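Local structure of uncharacterized protein (Bacteroides thetaiotaomicron, 4QNI) at residues 132-142 with 159-167; 211-220 with 231-241. The protein is of unknown function but, as a predicted two-domain lipoprotein, probably serves as an auxiliary protein in nutrient binding. All coordinates share one frame; numbering follows the deposited sequence.

Interaction 1: 132-142 with 159-167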
loop_
_atom_site.group_PDB
_atom_site.type_symbol
_atom_site.label_atom_id
_atom_site.label_comp_id
_atom_site.label_asym_id
_atom_site.label_seq_id
_atom_site.Cartn_x
_atom_site.Cartn_y
_atom_site.Cartn_z
HETATM N N MSE A 132 -24.496 7.502 24.614
HETATM C CA MSE A 132 -23.514 7.028 23.642
HETATM C C MSE A 132 -23.901 7.368 22.184
HETATM O O MSE A 132 -23.099 7.122 21.269
HETATM C CB MSE A 132 -23.229 5.533 23.837
HETATM C CG MSE A 132 -22.428 5.245 25.121
HETATM SE SE MSE A 132 -20.616 6.018 25.049
HETATM C CE MSE A 132 -19.852 4.864 23.717
ATOM N N SER A 133 -25.073 8.026 21.995
ATOM C CA SER A 133 -25.573 8.560 20.714
ATOM C C SER A 133 -24.628 9.624 20.211
ATOM O O SER A 133 -24.479 9.821 19.008
ATOM C CB SER A 133 -26.955 9.169 20.895
ATOM O OG SER A 133 -27.882 8.218 20.427
ATOM N N GLU A 134 -24.018 10.337 21.160
ATOM C CA GLU A 134 -22.960 11.305 20.920
ATOM C C GLU A 134 -21.741 10.468 20.728
ATOM O O GLU A 134 -21.514 9.535 21.507
ATOM C CB GLU A 134 -22.802 12.264 22.127
ATOM C CG GLU A 134 -24.083 12.876 22.666
ATOM C CD GLU A 134 -24.859 13.765 21.717
ATOM O OE1 GLU A 134 -24.230 14.478 20.900
ATOM O OE2 GLU A 134 -26.109 13.728 21.778
ATOM N N LYS A 135 -20.982 10.707 19.685
ATOM C CA LYS A 135 -19.806 9.864 19.433
ATOM C C LYS A 135 -18.665 10.454 20.277
ATOM O O LYS A 135 -17.807 11.170 19.760
ATOM C CB LYS A 135 -19.527 9.831 17.913
ATOM C CG LYS A 135 -20.684 9.210 17.083
ATOM C CD LYS A 135 -20.723 9.670 15.605
ATOM C CE LYS A 135 -19.459 9.389 14.820
ATOM N NZ LYS A 135 -19.679 9.607 13.364
ATOM N N TRP A 136 -18.756 10.253 21.617
ATOM C CA TRP A 136 -17.855 10.840 22.612
ATOM C C TRP A 136 -16.412 10.459 22.357
ATOM O O TRP A 136 -16.085 9.283 22.241
ATOM C CB TRP A 136 -18.255 10.468 24.041
ATOM C CG TRP A 136 -19.553 11.099 24.492
ATOM C CD1 TRP A 136 -20.724 10.455 24.756
ATOM C CD2 TRP A 136 -19.807 12.500 24.712
ATOM N NE1 TRP A 136 -21.674 11.358 25.180
ATOM C CE2 TRP A 136 -21.139 12.619 25.158
ATOM C CE3 TRP A 136 -19.019 13.664 24.627
ATOM C CZ2 TRP A 136 -21.713 13.859 25.491
ATOM C CZ3 TRP A 136 -19.586 14.889 24.957
ATOM C CH2 TRP A 136 -20.917 14.977 25.380
ATOM N N VAL A 137 -15.559 11.473 22.288
ATOM C CA VAL A 137 -14.134 11.346 22.045
ATOM C C VAL A 137 -13.382 12.207 23.075
ATOM O O VAL A 137 -13.818 13.331 23.374
ATOM C CB VAL A 137 -13.849 11.800 20.567
ATOM C CG1 VAL A 137 -12.487 12.445 20.396
ATOM C CG2 VAL A 137 -14.013 10.651 19.598
ATOM N N LEU A 138 -12.226 11.718 23.559
ATOM C CA LEU A 138 -11.401 12.519 24.442
ATOM C C LEU A 138 -10.159 12.937 23.659
ATOM O O LEU A 138 -9.308 12.077 23.406
ATOM C CB LEU A 138 -11.045 11.758 25.738
ATOM C CG LEU A 138 -10.167 12.510 26.750
ATOM C CD1 LEU A 138 -10.873 13.769 27.259
ATOM C CD2 LEU A 138 -9.754 11.575 27.917
ATOM N N PRO A 139 -10.045 14.228 23.223
ATOM C CA PRO A 139 -8.859 14.638 22.437
ATOM C C PRO A 139 -7.719 15.181 23.325
ATOM O O PRO A 139 -7.937 16.096 24.100
ATOM C CB PRO A 139 -9.428 15.708 21.509
ATOM C CG PRO A 139 -10.574 16.367 22.316
ATOM C CD PRO A 139 -10.990 15.358 23.396
ATOM N N LEU A 140 -6.504 14.611 23.207
ATOM C CA LEU A 140 -5.344 14.984 24.028
ATOM C C LEU A 140 -4.119 15.248 23.193
ATOM O O LEU A 140 -3.971 14.686 22.121
ATOM C CB LEU A 140 -4.987 13.855 25.049
ATOM C CG LEU A 140 -6.109 13.369 25.977
ATOM C CD1 LEU A 140 -5.787 12.018 26.556
ATOM C CD2 LEU A 140 -6.368 14.363 27.069
ATOM N N GLN A 141 -3.191 16.036 23.732
ATOM C CA GLN A 141 -1.923 16.308 23.072
ATOM C C GLN A 141 -0.803 16.397 24.086
ATOM O O GLN A 141 -1.034 16.772 25.240
ATOM C CB GLN A 141 -2.001 17.613 22.244
ATOM C CG GLN A 141 -2.301 18.843 23.092
ATOM C CD GLN A 141 -2.412 20.144 22.332
ATOM O OE1 GLN A 141 -3.288 20.977 22.617
ATOM N NE2 GLN A 141 -1.505 20.381 21.397
ATOM N N ILE A 142 0.423 16.055 23.640
ATOM C CA ILE A 142 1.651 16.280 24.396
ATOM C C ILE A 142 1.974 17.761 24.176
ATOM O O ILE A 142 2.017 18.197 23.026
ATOM C CB ILE A 142 2.814 15.355 23.978
ATOM C CG1 ILE A 142 2.487 13.823 24.128
ATOM C CG2 ILE A 142 4.107 15.781 24.683
ATOM C CD1 ILE A 142 2.120 13.288 25.493
ATOM N N ALA A 159 2.197 12.602 18.726
ATOM C CA ALA A 159 2.087 13.485 19.888
ATOM C C ALA A 159 0.622 13.858 20.189
ATOM O O ALA A 159 0.360 14.630 21.109
ATOM C CB ALA A 159 2.920 14.730 19.659
ATOM N N LYS A 160 -0.328 13.266 19.452
ATOM C CA LYS A 160 -1.754 13.530 19.601
ATOM C C LYS A 160 -2.548 12.246 19.690
ATOM O O LYS A 160 -2.245 11.284 18.997
ATOM C CB LYS A 160 -2.258 14.410 18.439
ATOM C CG LYS A 160 -2.032 15.890 18.738
ATOM C CD LYS A 160 -1.748 16.697 17.512
ATOM C CE LYS A 160 -1.768 18.180 17.774
ATOM N NZ LYS A 160 -0.908 18.582 18.923
ATOM N N ALA A 161 -3.555 12.232 20.564
ATOM C CA ALA A 161 -4.411 11.079 20.787
ATOM C C ALA A 161 -5.902 11.508 20.779
ATOM O O ALA A 161 -6.347 12.222 21.685
ATOM C CB ALA A 161 -4.048 10.405 22.119
ATOM N N ILE A 162 -6.653 11.090 19.746
ATOM C CA ILE A 162 -8.079 11.346 19.615
ATOM C C ILE A 162 -8.731 10.027 19.998
ATOM O O ILE A 162 -8.742 9.089 19.201
ATOM C CB ILE A 162 -8.439 11.866 18.201
ATOM C CG1 ILE A 162 -7.611 13.107 17.777
ATOM C CG2 ILE A 162 -9.931 12.119 18.047
ATOM C CD1 ILE A 162 -7.452 14.329 18.806
ATOM N N LEU A 163 -9.162 9.914 21.281
ATOM C CA LEU A 163 -9.650 8.643 21.802
ATOM C C LEU A 163 -11.167 8.496 21.800
ATOM O O LEU A 163 -11.868 9.131 22.587
ATOM C CB LEU A 163 -9.102 8.331 23.217
ATOM C CG LEU A 163 -7.612 8.639 23.510
ATOM C CD1 LEU A 163 -7.329 8.627 25.012
ATOM C CD2 LEU A 163 -6.660 7.718 22.717
ATOM N N ARG A 164 -11.666 7.623 20.917
ATOM C CA ARG A 164 -13.069 7.260 20.905
ATOM C C ARG A 164 -13.250 6.325 22.075
ATOM O O ARG A 164 -12.688 5.209 22.072
ATOM C CB ARG A 164 -13.509 6.611 19.579
ATOM C CG ARG A 164 -14.956 6.109 19.616
ATOM C CD ARG A 164 -15.950 7.216 19.321
ATOM N NE ARG A 164 -17.342 6.777 19.450
ATOM C CZ ARG A 164 -18.096 6.305 18.458
ATOM N NH1 ARG A 164 -17.580 6.116 17.254
ATOM N NH2 ARG A 164 -19.359 5.980 18.677
ATOM N N ILE A 165 -13.911 6.830 23.124
ATOM C CA ILE A 165 -14.080 6.035 24.331
ATOM C C ILE A 165 -15.303 5.192 24.247
ATOM O O ILE A 165 -16.425 5.711 24.082
ATOM C CB ILE A 165 -14.134 6.918 25.611
ATOM C CG1 ILE A 165 -12.900 7.868 25.724
ATOM C CG2 ILE A 165 -14.356 6.059 26.865
ATOM C CD1 ILE A 165 -11.584 7.220 25.778
ATOM N N PHE A 166 -15.101 3.896 24.410
ATOM C CA PHE A 166 -16.225 2.977 24.532
ATOM C C PHE A 166 -16.272 2.360 25.930
ATOM O O PHE A 166 -15.479 1.456 26.207
ATOM C CB PHE A 166 -16.197 1.838 23.492
ATOM C CG PHE A 166 -16.465 2.258 22.077
ATOM C CD1 PHE A 166 -17.733 2.685 21.689
ATOM C CD2 PHE A 166 -15.451 2.247 21.132
ATOM C CE1 PHE A 166 -17.977 3.085 20.371
ATOM C CE2 PHE A 166 -15.704 2.637 19.817
ATOM C CZ PHE A 166 -16.958 3.061 19.450
ATOM N N PRO A 167 -17.199 2.773 26.812
ATOM C CA PRO A 167 -17.434 1.969 28.023
ATOM C C PRO A 167 -17.911 0.570 27.615
ATOM O O PRO A 167 -18.560 0.413 26.572
ATOM C CB PRO A 167 -18.578 2.703 28.740
ATOM C CG PRO A 167 -18.764 3.961 28.016
ATOM C CD PRO A 167 -18.250 3.789 26.643
HETATM O O HOH W 1 -20.243 6.817 21.198
HETATM O O HOH W 2 -17.886 7.158 22.220
#

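Interaction 2: 211-220 with 231-241. With EDO (1,2-ethanediol), chain G; EDO (1,2-ethanediol), chain E.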
loop_
_atom_site.group_PDB
_atom_site.type_symbol
_atom_site.label_atom_id
_atom_site.label_comp_id
_atom_site.label_asym_id
_atom_site.label_seq_id
_atom_site.Cartn_x
_atom_site.Cartn_y
_atom_site.Cartn_z
ATOM N N ILE A 211 -25.438 1.636 28.408
ATOM C CA ILE A 211 -26.335 2.571 29.110
ATOM C C ILE A 211 -25.913 2.512 30.574
ATOM O O ILE A 211 -25.544 3.532 31.166
ATOM C CB ILE A 211 -27.843 2.324 28.874
ATOM C CG1 ILE A 211 -28.205 2.785 27.440
ATOM C CG2 ILE A 211 -28.686 3.082 29.939
ATOM C CD1 ILE A 211 -29.678 2.600 27.030
ATOM N N ASP A 212 -25.940 1.311 31.136
ATOM C CA ASP A 212 -25.450 1.012 32.478
ATOM C C ASP A 212 -24.906 -0.439 32.469
ATOM O O ASP A 212 -24.637 -0.972 31.380
ATOM C CB ASP A 212 -26.514 1.275 33.556
ATOM C CG ASP A 212 -27.811 0.497 33.426
ATOM O OD1 ASP A 212 -27.783 -0.631 32.855
ATOM O OD2 ASP A 212 -28.839 0.972 33.967
ATOM N N GLU A 213 -24.706 -1.057 33.638
ATOM C CA GLU A 213 -24.152 -2.420 33.746
ATOM C C GLU A 213 -25.000 -3.519 33.112
ATOM O O GLU A 213 -24.444 -4.544 32.707
ATOM C CB GLU A 213 -23.960 -2.817 35.208
ATOM C CG GLU A 213 -22.852 -2.081 35.915
ATOM C CD GLU A 213 -22.685 -2.438 37.381
ATOM O OE1 GLU A 213 -23.480 -3.250 37.913
ATOM O OE2 GLU A 213 -21.725 -1.926 37.994
ATOM N N GLN A 214 -26.326 -3.342 33.086
ATOM C CA GLN A 214 -27.256 -4.383 32.615
ATOM C C GLN A 214 -28.082 -3.923 31.430
ATOM O O GLN A 214 -29.089 -4.566 31.080
ATOM C CB GLN A 214 -28.218 -4.764 33.772
ATOM C CG GLN A 214 -27.532 -5.437 34.958
ATOM C CD GLN A 214 -26.884 -6.757 34.578
ATOM O OE1 GLN A 214 -25.753 -7.047 34.985
ATOM N NE2 GLN A 214 -27.581 -7.591 33.779
ATOM N N THR A 215 -27.673 -2.797 30.817
ATOM C CA THR A 215 -28.430 -2.220 29.718
ATOM C C THR A 215 -27.517 -1.693 28.637
ATOM O O THR A 215 -26.524 -1.013 28.902
ATOM C CB THR A 215 -29.364 -1.068 30.218
ATOM O OG1 THR A 215 -29.865 -1.339 31.526
ATOM C CG2 THR A 215 -30.511 -0.775 29.282
ATOM N N ILE A 216 -27.923 -1.949 27.412
ATOM C CA ILE A 216 -27.286 -1.414 26.213
ATOM C C ILE A 216 -28.384 -0.765 25.391
ATOM O O ILE A 216 -29.581 -0.913 25.711
ATOM C CB ILE A 216 -26.533 -2.537 25.393
ATOM C CG1 ILE A 216 -27.489 -3.623 24.842
ATOM C CG2 ILE A 216 -25.364 -3.156 26.184
ATOM C CD1 ILE A 216 -26.831 -4.582 23.733
ATOM N N PHE A 217 -27.996 -0.123 24.294
ATOM C CA PHE A 217 -28.951 0.232 23.267
ATOM C C PHE A 217 -28.325 -0.105 21.892
ATOM O O PHE A 217 -27.097 -0.202 21.753
ATOM C CB PHE A 217 -29.502 1.685 23.346
ATOM C CG PHE A 217 -28.586 2.743 22.780
ATOM C CD1 PHE A 217 -28.544 2.991 21.411
ATOM C CD2 PHE A 217 -27.756 3.487 23.618
ATOM C CE1 PHE A 217 -27.674 3.937 20.889
ATOM C CE2 PHE A 217 -26.879 4.424 23.097
ATOM C CZ PHE A 217 -26.844 4.645 21.736
ATOM N N THR A 218 -29.186 -0.329 20.900
ATOM C CA THR A 218 -28.782 -0.430 19.499
ATOM C C THR A 218 -29.602 0.636 18.775
ATOM O O THR A 218 -30.649 1.060 19.294
ATOM C CB THR A 218 -29.028 -1.834 18.882
ATOM O OG1 THR A 218 -30.422 -1.974 18.582
ATOM C CG2 THR A 218 -28.464 -3.039 19.716
ATOM N N TYR A 219 -29.189 1.054 17.595
ATOM C CA TYR A 219 -30.094 1.857 16.796
ATOM C C TYR A 219 -31.145 0.890 16.185
ATOM O O TYR A 219 -30.863 -0.303 16.035
ATOM C CB TYR A 219 -29.365 2.674 15.723
ATOM C CG TYR A 219 -28.487 3.742 16.333
ATOM C CD1 TYR A 219 -29.044 4.840 16.981
ATOM C CD2 TYR A 219 -27.101 3.627 16.311
ATOM C CE1 TYR A 219 -28.244 5.772 17.628
ATOM C CE2 TYR A 219 -26.290 4.582 16.912
ATOM C CZ TYR A 219 -26.867 5.651 17.574
ATOM O OH TYR A 219 -26.079 6.607 18.147
ATOM N N ALA A 220 -32.362 1.390 15.914
ATOM C CA ALA A 220 -33.443 0.591 15.343
ATOM C C ALA A 220 -33.082 0.083 13.947
ATOM O O ALA A 220 -32.611 0.850 13.109
ATOM C CB ALA A 220 -34.730 1.409 15.303
ATOM N N ARG A 231 -30.539 9.503 16.886
ATOM C CA ARG A 231 -31.077 9.761 18.228
ATOM C C ARG A 231 -32.591 9.506 18.326
ATOM O O ARG A 231 -33.090 9.196 19.411
ATOM C CB ARG A 231 -30.708 11.189 18.679
ATOM C CG ARG A 231 -29.183 11.426 18.777
ATOM C CD ARG A 231 -28.853 12.908 18.878
ATOM N NE ARG A 231 -27.422 13.212 19.004
ATOM C CZ ARG A 231 -26.582 13.393 17.979
ATOM N NH1 ARG A 231 -26.993 13.208 16.729
ATOM N NH2 ARG A 231 -25.306 13.714 18.204
ATOM N N LYS A 232 -33.302 9.586 17.194
ATOM C CA LYS A 232 -34.734 9.306 17.123
ATOM C C LYS A 232 -35.000 7.779 17.144
ATOM O O LYS A 232 -36.141 7.369 17.351
ATOM C CB LYS A 232 -35.320 9.915 15.817
ATOM C CG LYS A 232 -36.134 11.197 15.982
ATOM C CD LYS A 232 -36.784 11.679 14.650
ATOM C CE LYS A 232 -38.131 11.037 14.322
ATOM N NZ LYS A 232 -38.873 11.769 13.252
ATOM N N TYR A 233 -33.955 6.945 16.930
ATOM C CA TYR A 233 -34.118 5.494 16.782
ATOM C C TYR A 233 -33.312 4.607 17.782
ATOM O O TYR A 233 -32.793 3.561 17.371
ATOM C CB TYR A 233 -33.757 5.127 15.333
ATOM C CG TYR A 233 -34.585 5.904 14.332
ATOM C CD1 TYR A 233 -35.908 5.549 14.066
ATOM C CD2 TYR A 233 -34.068 7.029 13.690
ATOM C CE1 TYR A 233 -36.685 6.277 13.173
ATOM C CE2 TYR A 233 -34.841 7.768 12.794
ATOM C CZ TYR A 233 -36.150 7.391 12.545
ATOM O OH TYR A 233 -36.929 8.115 11.676
ATOM N N LYS A 234 -33.300 4.952 19.092
ATOM C CA LYS A 234 -32.592 4.120 20.084
ATOM C C LYS A 234 -33.493 3.025 20.678
ATOM O O LYS A 234 -34.547 3.316 21.262
ATOM C CB LYS A 234 -31.985 4.963 21.214
ATOM C CG LYS A 234 -30.926 5.942 20.712
ATOM C CD LYS A 234 -30.690 7.060 21.704
ATOM C CE LYS A 234 -29.722 6.680 22.796
ATOM N NZ LYS A 234 -29.735 7.704 23.856
ATOM N N ILE A 235 -33.047 1.762 20.556
ATOM C CA ILE A 235 -33.766 0.604 21.088
ATOM C C ILE A 235 -32.965 0.057 22.287
ATOM O O ILE A 235 -31.847 -0.417 22.117
ATOM C CB ILE A 235 -34.006 -0.478 19.984
ATOM C CG1 ILE A 235 -34.676 0.100 18.704
ATOM C CG2 ILE A 235 -34.769 -1.687 20.548
ATOM C CD1 ILE A 235 -36.040 0.967 18.868
ATOM N N LYS A 236 -33.550 0.133 23.486
ATOM C CA LYS A 236 -32.923 -0.293 24.738
ATOM C C LYS A 236 -33.065 -1.766 24.970
ATOM O O LYS A 236 -34.146 -2.315 24.760
ATOM C CB LYS A 236 -33.530 0.457 25.932
ATOM C CG LYS A 236 -33.161 1.936 26.000
ATOM C CD LYS A 236 -33.998 2.703 27.043
ATOM C CE LYS A 236 -33.745 2.318 28.492
ATOM N NZ LYS A 236 -34.754 2.908 29.422
ATOM N N PHE A 237 -31.965 -2.412 25.418
ATOM C CA PHE A 237 -31.910 -3.844 25.775
ATOM C C PHE A 237 -31.442 -3.984 27.220
ATOM O O PHE A 237 -30.299 -3.640 27.544
ATOM C CB PHE A 237 -30.992 -4.635 24.831
ATOM C CG PHE A 237 -31.499 -4.786 23.414
ATOM C CD1 PHE A 237 -31.397 -3.736 22.502
ATOM C CD2 PHE A 237 -31.976 -6.017 22.955
ATOM C CE1 PHE A 237 -31.844 -3.888 21.181
ATOM C CE2 PHE A 237 -32.399 -6.174 21.623
ATOM C CZ PHE A 237 -32.372 -5.099 20.760
ATOM N N ALA A 238 -32.346 -4.434 28.090
ATOM C CA ALA A 238 -32.081 -4.615 29.524
ATOM C C ALA A 238 -31.984 -6.102 29.794
ATOM O O ALA A 238 -32.909 -6.817 29.463
ATOM C CB ALA A 238 -33.191 -3.969 30.357
ATOM N N PHE A 239 -30.860 -6.569 30.357
ATOM C CA PHE A 239 -30.569 -7.988 30.631
ATOM C C PHE A 239 -31.018 -8.306 32.019
ATOM O O PHE A 239 -30.442 -7.792 32.963
ATOM C CB PHE A 239 -29.053 -8.266 30.429
ATOM C CG PHE A 239 -28.653 -7.995 28.994
ATOM C CD1 PHE A 239 -28.368 -6.701 28.563
ATOM C CD2 PHE A 239 -28.596 -9.031 28.062
ATOM C CE1 PHE A 239 -28.076 -6.446 27.221
ATOM C CE2 PHE A 239 -28.299 -8.779 26.723
ATOM C CZ PHE A 239 -28.032 -7.485 26.308
ATOM N N ASN A 240 -32.079 -9.095 32.158
ATOM C CA ASN A 240 -32.688 -9.414 33.457
ATOM C C ASN A 240 -32.122 -10.707 34.036
ATOM O O ASN A 240 -32.859 -11.654 34.335
ATOM C CB ASN A 240 -34.204 -9.483 33.303
ATOM C CG ASN A 240 -34.790 -8.215 32.743
ATOM O OD1 ASN A 240 -34.475 -7.107 33.185
ATOM N ND2 ASN A 240 -35.644 -8.350 31.752
ATOM N N GLY A 241 -30.802 -10.700 34.212
ATOM C CA GLY A 241 -29.991 -11.791 34.748
ATOM C C GLY A 241 -28.516 -11.474 34.571
ATOM O O GLY A 241 -28.162 -10.464 33.934
HETATM C C1 EDO G . -29.470 6.423 26.977
HETATM O O1 EDO G . -28.383 6.338 26.065
HETATM C C2 EDO G . -29.013 7.056 28.311
HETATM O O2 EDO G . -28.961 8.473 28.180
HETATM C C1 EDO E . -30.983 -4.595 16.930
HETATM O O1 EDO E . -32.236 -4.042 17.279
HETATM C C2 EDO E . -31.097 -5.369 15.629
HETATM O O2 EDO E . -31.288 -4.475 14.549
#

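Interaction 1: 132-142 with 159-167
Val137 and Leu138 pair with Arg164 and Leu163 in an antiparallel β-sheet contact between strands 135-142 and 160-167, part of a mixed sheet. At the hydrogen-bonded pairs, Leu138 N reaches Leu163 O over 2.8 Å and Leu140 N reaches Ala161 O equally closely, each with a return bond; Ile142 N to Ala159 O extends the register, whereas Ile165 N to Trp136 O is weak. Beta-branched Val137 and Ile162 fill the buried middle of the face they share with Pro139, while Gln141 and Lys160 lie toward its partly exposed end. CG1 of Val137 presses on CG2 of Ile162 at 3.5 Å, tight for two methyls, and Pro139 CB meets Ile162 CD1. On the face carrying Leu138, Leu140, Ala161 and Leu163, the methyls Leu140 CD1 and Leu163 CD1 meet obliquely, while Phe15 of a second subunit packs on Leu140 and Ala161. Met132, present as selenomethionine, meets Pro167 tip to tip, its CE 3.5 Å from Pro167 CD. Arg164 sends CG away from its own N (chi1 175°) and bends at chi2, bringing its guanidinium between Lys135 CB, over one face, and the Phe166 ring, whose CZ lies over the other. Outside the strands Glu225 forms a salt bridge with NH2. Two waters lie in the guanidinium plane: one joins NH2 to Met132 O, and the second accepts from Arg164 NE at 2.8 Å and lies within hydrogen-bonding distance of Trp136 O and Ile165 O.

Interaction 2: 211-220 with 231-241
Gln214 NE2 is held by two backbone carbonyls across the contact: it donates to Phe239 O at 3.0 Å, nearly in its own amide plane, and weakly to Gly241 O; Tyr171 OH is a further partner. A bend at chi2 (-62°) folds the long side chain back so that its amide meets both carbonyls. Asp212 shapes the turn into strand 215-219: its OD1 accepts from Gln214 N, an Asx turn, and from Thr215 OG1 at 2.6 Å, on opposite faces of the carboxylate. Beyond it the strands pair antiparallel, with Phe237 N to Ile216 O at 2.8 Å almost straight (179°). Lys234 lays its aliphatic chain over the Phe217 ring, CE 3.6 Å from the centroid in a CH-pi contact. Its NZ makes a longer cation-pi contact, a salt bridge with Asp131 and a hydrogen bond to a 1,2-ethanediol, probably from the crystallisation liquor. On the other side of the sheet, Ile216 CG1 touches both Phe237 CB and the edge of the Phe239 ring. Strands 215-219 and 234-240 are neighbours inside the large antiparallel sheet of the BT_3044-like C-terminal family region, bordered by 205-210 and 244-250, while Ile235 and Phe239 pack against strand 282-298.

Overall arrangement
The centres of the two contacts lie about 22 Å apart, in different sheets. Interaction 1 closes first along the chain, within a mixed sheet that also holds strands 24-30 and 66-72; strand 160-168 is then followed by 173-176, an outermost strand of the ten-stranded antiparallel sheet that contains interaction 2. Distance in sequence is bridged where the turn before strand 135-142 meets the segments of interaction 2: Glu134 OE1 forms a 3.0 Å salt bridge with Arg231 NH2, and Ser133 packs against Tyr219, Arg231 and Lys234. The segments of the two contacts thus touch directly here, through charge and close packing, as well as being linked through the chain.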